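Local coordinates for protein benzyl alcohol dehydrogenase (Acinetobacter calcoaceticus, PDB 1F8F) that catalyses NAD-dependent oxidation of benzyl alcohol to benzaldehyde, probably as a medium-chain type alcohol dehydrogenase, with bound zinc and a Rossmann-fold coenzyme domain, at residues I223-L228 and V239-T244; I217-D222 and A249-I254. All coordinates share one frame; numbering follows the deposited sequence.

Interaction 1: residues I223-L228 and V239-T244. With NAD (nicotinamide-adenine-dinucleotide), chain F.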
loop_
_atom_site.group_PDB
_atom_site.type_symbol
_atom_site.label_atom_id
_atom_site.label_comp_id
_atom_site.label_asym_id
_atom_site.label_seq_id
_atom_site.Cartn_x
_atom_site.Cartn_y
_atom_site.Cartn_z
ATOM N N ILE A 223 22.826 -22.867 13.906
ATOM C CA ILE A 223 23.883 -23.480 14.672
ATOM C C ILE A 223 24.204 -24.939 14.262
ATOM O O ILE A 223 25.107 -25.523 14.868
ATOM C CB ILE A 223 23.811 -23.566 16.191
ATOM C CG1 ILE A 223 22.449 -24.088 16.687
ATOM C CG2 ILE A 223 24.065 -22.178 16.790
ATOM C CD1 ILE A 223 22.459 -24.290 18.186
ATOM N N VAL A 224 23.450 -25.564 13.374
ATOM C CA VAL A 224 23.745 -26.961 12.967
ATOM C C VAL A 224 24.349 -26.864 11.566
ATOM O O VAL A 224 23.641 -26.308 10.690
ATOM C CB VAL A 224 22.463 -27.781 12.940
ATOM C CG1 VAL A 224 22.679 -29.193 12.424
ATOM C CG2 VAL A 224 21.813 -27.747 14.333
ATOM N N GLU A 225 25.551 -27.351 11.366
ATOM C CA GLU A 225 26.269 -27.182 10.130
ATOM C C GLU A 225 25.619 -27.799 8.899
ATOM O O GLU A 225 25.724 -27.214 7.818
ATOM C CB GLU A 225 27.696 -27.818 10.173
ATOM C CG GLU A 225 28.765 -27.072 9.406
ATOM C CD GLU A 225 28.776 -25.554 9.504
ATOM O OE1 GLU A 225 28.832 -24.932 10.577
ATOM O OE2 GLU A 225 28.737 -24.936 8.416
ATOM N N SER A 226 25.002 -28.976 9.009
ATOM C CA SER A 226 24.394 -29.624 7.884
ATOM C C SER A 226 23.183 -28.810 7.378
ATOM O O SER A 226 22.885 -28.909 6.198
ATOM C CB SER A 226 23.902 -31.052 8.209
ATOM O OG SER A 226 22.979 -30.942 9.319
ATOM N N ARG A 227 22.509 -28.065 8.229
ATOM C CA ARG A 227 21.352 -27.254 7.783
ATOM C C ARG A 227 21.856 -26.049 6.998
ATOM O O ARG A 227 21.246 -25.536 6.047
ATOM C CB ARG A 227 20.461 -26.901 8.984
ATOM C CG ARG A 227 19.849 -28.096 9.685
ATOM C CD ARG A 227 18.842 -27.731 10.765
ATOM N NE ARG A 227 17.846 -28.758 10.970
ATOM C CZ ARG A 227 16.563 -28.749 11.310
ATOM N NH1 ARG A 227 15.833 -27.662 11.565
ATOM N NH2 ARG A 227 15.855 -29.874 11.426
ATOM N N LEU A 228 23.054 -25.590 7.370
ATOM C CA LEU A 228 23.689 -24.480 6.657
ATOM C C LEU A 228 24.225 -24.994 5.309
ATOM O O LEU A 228 24.262 -24.214 4.351
ATOM C CB LEU A 228 24.829 -23.778 7.364
ATOM C CG LEU A 228 24.674 -22.944 8.606
ATOM C CD1 LEU A 228 26.020 -22.494 9.167
ATOM C CD2 LEU A 228 23.805 -21.676 8.419
ATOM N N VAL A 239 26.029 -17.957 4.068
ATOM C CA VAL A 239 25.624 -18.740 5.221
ATOM C C VAL A 239 26.477 -18.307 6.405
ATOM O O VAL A 239 27.621 -17.895 6.200
ATOM C CB VAL A 239 25.710 -20.261 5.004
ATOM C CG1 VAL A 239 24.601 -20.684 4.025
ATOM C CG2 VAL A 239 27.089 -20.763 4.573
ATOM N N ILE A 240 25.995 -18.302 7.647
ATOM C CA ILE A 240 26.665 -17.881 8.854
ATOM C C ILE A 240 26.349 -18.801 10.047
ATOM O O ILE A 240 25.181 -19.051 10.397
ATOM C CB ILE A 240 26.188 -16.454 9.285
ATOM C CG1 ILE A 240 26.752 -15.332 8.426
ATOM C CG2 ILE A 240 26.490 -16.104 10.728
ATOM C CD1 ILE A 240 25.907 -14.081 8.475
ATOM N N ASN A 241 27.371 -19.241 10.748
ATOM C CA ASN A 241 27.218 -20.055 11.966
ATOM C C ASN A 241 27.216 -19.131 13.167
ATOM O O ASN A 241 28.262 -18.621 13.545
ATOM C CB ASN A 241 28.328 -21.101 12.024
ATOM C CG ASN A 241 28.177 -22.193 13.064
ATOM O OD1 ASN A 241 27.762 -21.955 14.207
ATOM N ND2 ASN A 241 28.510 -23.430 12.720
ATOM N N SER A 242 26.091 -18.893 13.844
ATOM C CA SER A 242 26.008 -17.997 14.967
ATOM C C SER A 242 26.563 -18.540 16.281
ATOM O O SER A 242 26.277 -17.913 17.313
ATOM C CB SER A 242 24.596 -17.523 15.291
ATOM O OG SER A 242 23.896 -18.427 16.140
ATOM N N LYS A 243 27.303 -19.644 16.276
ATOM C CA LYS A 243 27.963 -20.159 17.457
ATOM C C LYS A 243 29.421 -19.709 17.422
ATOM O O LYS A 243 29.990 -19.310 18.419
ATOM C CB LYS A 243 27.859 -21.679 17.558
ATOM C CG LYS A 243 28.258 -22.170 18.951
ATOM C CD LYS A 243 27.615 -23.511 19.270
ATOM C CE LYS A 243 26.200 -23.315 19.844
ATOM N NZ LYS A 243 25.558 -24.675 19.856
ATOM N N THR A 244 30.028 -19.644 16.277
ATOM C CA THR A 244 31.358 -19.282 15.878
ATOM C C THR A 244 31.651 -17.913 15.320
ATOM O O THR A 244 32.790 -17.527 15.003
ATOM C CB THR A 244 31.570 -20.234 14.644
ATOM O OG1 THR A 244 31.241 -21.531 15.182
ATOM C CG2 THR A 244 32.939 -20.191 14.034
HETATM P PA NAD F . 12.796 -26.575 13.089
HETATM O O1A NAD F . 12.752 -27.422 11.856
HETATM O O2A NAD F . 13.162 -27.225 14.356
HETATM O O5B NAD F . 13.625 -25.248 12.819
HETATM C C5B NAD F . 14.134 -24.227 13.711
HETATM C C4B NAD F . 15.639 -24.065 13.549
HETATM O O4B NAD F . 16.127 -23.120 14.559
HETATM C C3B NAD F . 16.501 -25.330 13.703
HETATM O O3B NAD F . 17.167 -25.672 12.495
HETATM C C2B NAD F . 17.541 -25.006 14.773
HETATM O O2B NAD F . 18.874 -25.445 14.482
HETATM C C1B NAD F . 17.476 -23.470 14.809
HETATM N N9A NAD F . 17.892 -22.871 16.072
HETATM C C8A NAD F . 17.437 -23.126 17.340
HETATM N N7A NAD F . 18.042 -22.385 18.269
HETATM C C5A NAD F . 18.947 -21.624 17.549
HETATM C C6A NAD F . 19.889 -20.652 17.934
HETATM N N6A NAD F . 20.098 -20.234 19.179
HETATM N N1A NAD F . 20.624 -20.072 16.952
HETATM C C2A NAD F . 20.432 -20.475 15.657
HETATM N N3A NAD F . 19.590 -21.355 15.204
HETATM C C4A NAD F . 18.876 -21.909 16.201
HETATM O O3 NAD F . 11.303 -25.932 13.230
HETATM P PN NAD F . 10.380 -25.426 12.032
HETATM O O1N NAD F . 11.181 -24.722 11.013
HETATM O O2N NAD F . 9.613 -26.561 11.502
HETATM O O5D NAD F . 9.426 -24.411 12.873
HETATM C C5D NAD F . 9.926 -23.106 13.208
HETATM C C4D NAD F . 9.213 -22.422 14.318
HETATM O O4D NAD F . 8.026 -21.696 13.863
HETATM C C3D NAD F . 8.810 -23.141 15.610
HETATM O O3D NAD F . 8.815 -22.184 16.687
HETATM C C2D NAD F . 7.340 -23.451 15.293
HETATM O O2D NAD F . 6.572 -23.858 16.414
HETATM C C1D NAD F . 6.984 -22.044 14.788
HETATM N N1N NAD F . 5.776 -22.085 13.970
HETATM C C2N NAD F . 5.078 -20.924 13.889
HETATM C C3N NAD F . 3.956 -20.891 13.083
HETATM C C7N NAD F . 3.082 -19.602 12.894
HETATM O O7N NAD F . 2.077 -19.655 12.186
HETATM N N7N NAD F . 3.540 -18.483 13.560
HETATM C C4N NAD F . 3.561 -22.036 12.330
HETATM C C5N NAD F . 4.658 -22.891 12.082
HETATM C C6N NAD F . 5.789 -22.993 12.866
#
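Leu228 packs its CD2 on the backbone of strand 238-241, 3.6 Å from Ile240 O, while its CD1 meets the Asn241 side chain 3.9 Å from Asn241 CB. Toward the start of the strand Val239 meets the same leucine, its CG1 lying 3.6 Å from Leu228 O. One turn back along the helix, Glu225 bends at chi2 (42°) and brings its carboxylate over to the Asn241 amide. Asn241 ND2 donates to Glu225 OE1 at 2.6 Å, meeting the oxygen nearly along its C-O bond; the two flat groups are almost coplanar, though the N-H...O angle is only 140°. The other end of that amide is held as well, because Asn241 OD1 accepts from Lys243 N on an in-plane lone pair, closing an Asx turn where the strand ends. Ile223 lies across the poorly ordered Lys243 chain and sets CG2 3.8 Å from Ser242 OG. The contact ties the start of the helix to the second strand of a Rossmann beta-alpha-beta unit, and its coenzyme side carries Arg227, whose NH1 donates to NAD O3B at 2.6 Å and to NAD O1A at 3.1 Å. With Gly361 O accepting from Arg227 NE, the guanidinium is gripped from both protein and coenzyme, and its positive charge probably helps to offset the negative charge of the adenosine-side phosphate.

Interaction 2: residues I217-D222 and A249-I254. With NAD (nicotinamide-adenine-dinucleotide), chain F.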
loop_
_atom_site.group_PDB
_atom_site.type_symbol
_atom_site.label_atom_id
_atom_site.label_comp_id
_atom_site.label_asym_id
_atom_site.label_seq_id
_atom_site.Cartn_x
_atom_site.Cartn_y
_atom_site.Cartn_z
ATOM N N ILE A 217 20.600 -10.703 -2.433
ATOM C CA ILE A 217 21.381 -11.218 -1.324
ATOM C C ILE A 217 20.489 -12.052 -0.399
ATOM O O ILE A 217 19.472 -11.605 0.166
ATOM C CB ILE A 217 22.061 -10.042 -0.592
ATOM C CG1 ILE A 217 23.256 -9.397 -1.318
ATOM C CG2 ILE A 217 22.534 -10.501 0.773
ATOM C CD1 ILE A 217 23.726 -8.094 -0.671
ATOM N N ILE A 218 20.796 -13.337 -0.215
ATOM C CA ILE A 218 19.977 -14.285 0.549
ATOM C C ILE A 218 20.833 -15.055 1.555
ATOM O O ILE A 218 21.659 -15.923 1.235
ATOM C CB ILE A 218 19.251 -15.232 -0.423
ATOM C CG1 ILE A 218 18.383 -14.471 -1.440
ATOM C CG2 ILE A 218 18.348 -16.192 0.325
ATOM C CD1 ILE A 218 17.676 -15.263 -2.525
ATOM N N ILE A 219 20.602 -14.733 2.831
ATOM C CA ILE A 219 21.408 -15.172 3.938
ATOM C C ILE A 219 20.681 -16.137 4.847
ATOM O O ILE A 219 19.457 -16.018 4.998
ATOM C CB ILE A 219 21.910 -13.943 4.743
ATOM C CG1 ILE A 219 22.682 -12.930 3.878
ATOM C CG2 ILE A 219 22.710 -14.388 5.928
ATOM C CD1 ILE A 219 23.114 -11.654 4.584
ATOM N N ALA A 220 21.447 -17.107 5.381
ATOM C CA ALA A 220 20.883 -18.038 6.349
ATOM C C ALA A 220 21.836 -18.181 7.548
ATOM O O ALA A 220 23.026 -18.360 7.319
ATOM C CB ALA A 220 20.608 -19.386 5.706
ATOM N N VAL A 221 21.332 -18.058 8.769
ATOM C CA VAL A 221 22.013 -18.138 10.044
ATOM C C VAL A 221 21.466 -19.304 10.885
ATOM O O VAL A 221 20.260 -19.538 10.916
ATOM C CB VAL A 221 21.794 -16.845 10.867
ATOM C CG1 VAL A 221 22.556 -16.795 12.182
ATOM C CG2 VAL A 221 22.087 -15.571 10.061
ATOM N N ASP A 222 22.324 -20.220 11.379
ATOM C CA ASP A 222 21.892 -21.334 12.226
ATOM C C ASP A 222 23.044 -21.800 13.124
ATOM O O ASP A 222 24.172 -21.305 13.009
ATOM C CB ASP A 222 21.390 -22.587 11.494
ATOM C CG ASP A 222 20.389 -23.440 12.189
ATOM O OD1 ASP A 222 20.738 -24.129 13.188
ATOM O OD2 ASP A 222 19.169 -23.556 11.842
ATOM N N ALA A 249 27.406 -8.406 12.896
ATOM C CA ALA A 249 28.537 -7.774 12.259
ATOM C C ALA A 249 28.690 -8.383 10.854
ATOM O O ALA A 249 28.914 -7.599 9.949
ATOM C CB ALA A 249 29.818 -8.004 13.046
ATOM N N ALA A 250 28.532 -9.711 10.791
ATOM C CA ALA A 250 28.651 -10.305 9.459
ATOM C C ALA A 250 27.519 -9.761 8.585
ATOM O O ALA A 250 27.777 -9.234 7.501
ATOM C CB ALA A 250 28.728 -11.824 9.565
ATOM N N ILE A 251 26.263 -9.853 8.980
ATOM C CA ILE A 251 25.157 -9.324 8.152
ATOM C C ILE A 251 25.422 -7.882 7.807
ATOM O O ILE A 251 25.250 -7.554 6.627
ATOM C CB ILE A 251 23.773 -9.467 8.845
ATOM C CG1 ILE A 251 23.471 -10.923 9.104
ATOM C CG2 ILE A 251 22.676 -8.834 7.973
ATOM C CD1 ILE A 251 22.383 -11.395 9.981
ATOM N N LYS A 252 25.850 -6.973 8.680
ATOM C CA LYS A 252 26.044 -5.569 8.299
ATOM C C LYS A 252 27.126 -5.340 7.260
ATOM O O LYS A 252 26.943 -4.526 6.301
ATOM C CB LYS A 252 26.339 -4.741 9.556
ATOM C CG LYS A 252 25.131 -4.090 10.238
ATOM C CD LYS A 252 25.468 -3.752 11.679
ATOM C CE LYS A 252 24.285 -3.212 12.443
ATOM N NZ LYS A 252 24.256 -1.714 12.529
ATOM N N GLU A 253 28.247 -6.108 7.381
ATOM C CA GLU A 253 29.304 -5.930 6.338
ATOM C C GLU A 253 28.873 -6.478 4.994
ATOM O O GLU A 253 29.148 -5.869 3.951
ATOM C CB GLU A 253 30.655 -6.461 6.813
ATOM C CG GLU A 253 30.811 -7.934 7.126
ATOM C CD GLU A 253 31.791 -8.391 8.197
ATOM O OE1 GLU A 253 32.490 -7.600 8.867
ATOM O OE2 GLU A 253 31.974 -9.618 8.471
ATOM N N ILE A 254 28.195 -7.616 4.938
ATOM C CA ILE A 254 27.723 -8.240 3.703
ATOM C C ILE A 254 26.718 -7.344 2.966
ATOM O O ILE A 254 26.759 -7.286 1.723
ATOM C CB ILE A 254 27.014 -9.578 4.038
ATOM C CG1 ILE A 254 28.060 -10.632 4.505
ATOM C CG2 ILE A 254 26.202 -10.202 2.904
ATOM C CD1 ILE A 254 27.455 -11.936 5.069
HETATM P PA NAD F . 12.796 -26.575 13.089
HETATM O O1A NAD F . 12.752 -27.422 11.856
HETATM O O2A NAD F . 13.162 -27.225 14.356
HETATM O O5B NAD F . 13.625 -25.248 12.819
HETATM C C5B NAD F . 14.134 -24.227 13.711
HETATM C C4B NAD F . 15.639 -24.065 13.549
HETATM O O4B NAD F . 16.127 -23.120 14.559
HETATM C C3B NAD F . 16.501 -25.330 13.703
HETATM O O3B NAD F . 17.167 -25.672 12.495
HETATM C C2B NAD F . 17.541 -25.006 14.773
HETATM O O2B NAD F . 18.874 -25.445 14.482
HETATM C C1B NAD F . 17.476 -23.470 14.809
HETATM N N9A NAD F . 17.892 -22.871 16.072
HETATM C C8A NAD F . 17.437 -23.126 17.340
HETATM N N7A NAD F . 18.042 -22.385 18.269
HETATM C C5A NAD F . 18.947 -21.624 17.549
HETATM C C6A NAD F . 19.889 -20.652 17.934
HETATM N N6A NAD F . 20.098 -20.234 19.179
HETATM N N1A NAD F . 20.624 -20.072 16.952
HETATM C C2A NAD F . 20.432 -20.475 15.657
HETATM N N3A NAD F . 19.590 -21.355 15.204
HETATM C C4A NAD F . 18.876 -21.909 16.201
HETATM O O3 NAD F . 11.303 -25.932 13.230
HETATM P PN NAD F . 10.380 -25.426 12.032
HETATM O O1N NAD F . 11.181 -24.722 11.013
HETATM O O2N NAD F . 9.613 -26.561 11.502
HETATM O O5D NAD F . 9.426 -24.411 12.873
HETATM C C5D NAD F . 9.926 -23.106 13.208
HETATM C C4D NAD F . 9.213 -22.422 14.318
HETATM O O4D NAD F . 8.026 -21.696 13.863
HETATM C C3D NAD F . 8.810 -23.141 15.610
HETATM O O3D NAD F . 8.815 -22.184 16.687
HETATM C C2D NAD F . 7.340 -23.451 15.293
HETATM O O2D NAD F . 6.572 -23.858 16.414
HETATM C C1D NAD F . 6.984 -22.044 14.788
HETATM N N1N NAD F . 5.776 -22.085 13.970
HETATM C C2N NAD F . 5.078 -20.924 13.889
HETATM C C3N NAD F . 3.956 -20.891 13.083
HETATM C C7N NAD F . 3.082 -19.602 12.894
HETATM O O7N NAD F . 2.077 -19.655 12.186
HETATM N N7N NAD F . 3.540 -18.483 13.560
HETATM C C4N NAD F . 3.561 -22.036 12.330
HETATM C C5N NAD F . 4.658 -22.891 12.082
HETATM C C6N NAD F . 5.789 -22.993 12.866
#
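Ile219 and Ile254 point their branches at each other tip to tip, Ile219 CD1 ending 3.8 Å from Ile254 CG2. Ile219 CG1 stands anti to the carbonyl carbon (chi1 -56°), which carries CD1 out from the strand to the helix. Beside this pair, toward the start of the strand, Ile217 reaches Ile254 in two ways: its CD1 rests 3.9 Å from Ile254 O, and the two CG2 methyls approach to 4.3 Å. Val221 and Ile251 meet differently. Their side chains cross at about a right angle, and Val221 CG2 touches Ile251 CD1 at 4.2 Å. Ile251 also offers CG2 to Ile219 CD1, so its two branches serve two alternate strand residues that face the helix. The alternation 217, 219, 221 is that of a strand in the parallel sheet of a Rossmann fold, with helix 247-254 packed over one face and running antiparallel to the strand, at 172° between the axes of 217-222 and 249-254. Trp197 and Val195 of the adjoining strand and Ile240 of the strand on the other side continue this apolar layer. On the opposite face Ile218 packs against helix 201-213. The C-terminal end of the strand turns polar: Asp222 holds the adenosine ribose with both carboxylate oxygens, NAD O2B donating to OD1 at 2.6 Å and NAD O3B to OD2 at 3.0 Å. Val224 N donates to OD1 and Ala199 N to OD2, which probably helps to fix the rotation of the carboxylate against the ribose.

Both contacts belong to the Rossmann domain, and each takes one of two neighbouring parallel strands, 238-241 in interaction 1 and 217-222 in interaction 2, which are joined by probable backbone bonds from Ile240 N to Ala220 O and from Ser242 N to Asp222 O. Interaction 2 is the buried one; its side-chain contacts between strand and helix are apolar, and it seats a helix on one sheet face. Interaction 1 lies at the edge strand and is only partly buried, mixing leucine and valine packing with an amide-carboxylate bond. Leu228 connects them directly, its CD2 packing on Ala220 O and Asp222 N. They also converge on the same coenzyme ribose: Asp222 from one and Arg227 from the other both bind NAD O3B.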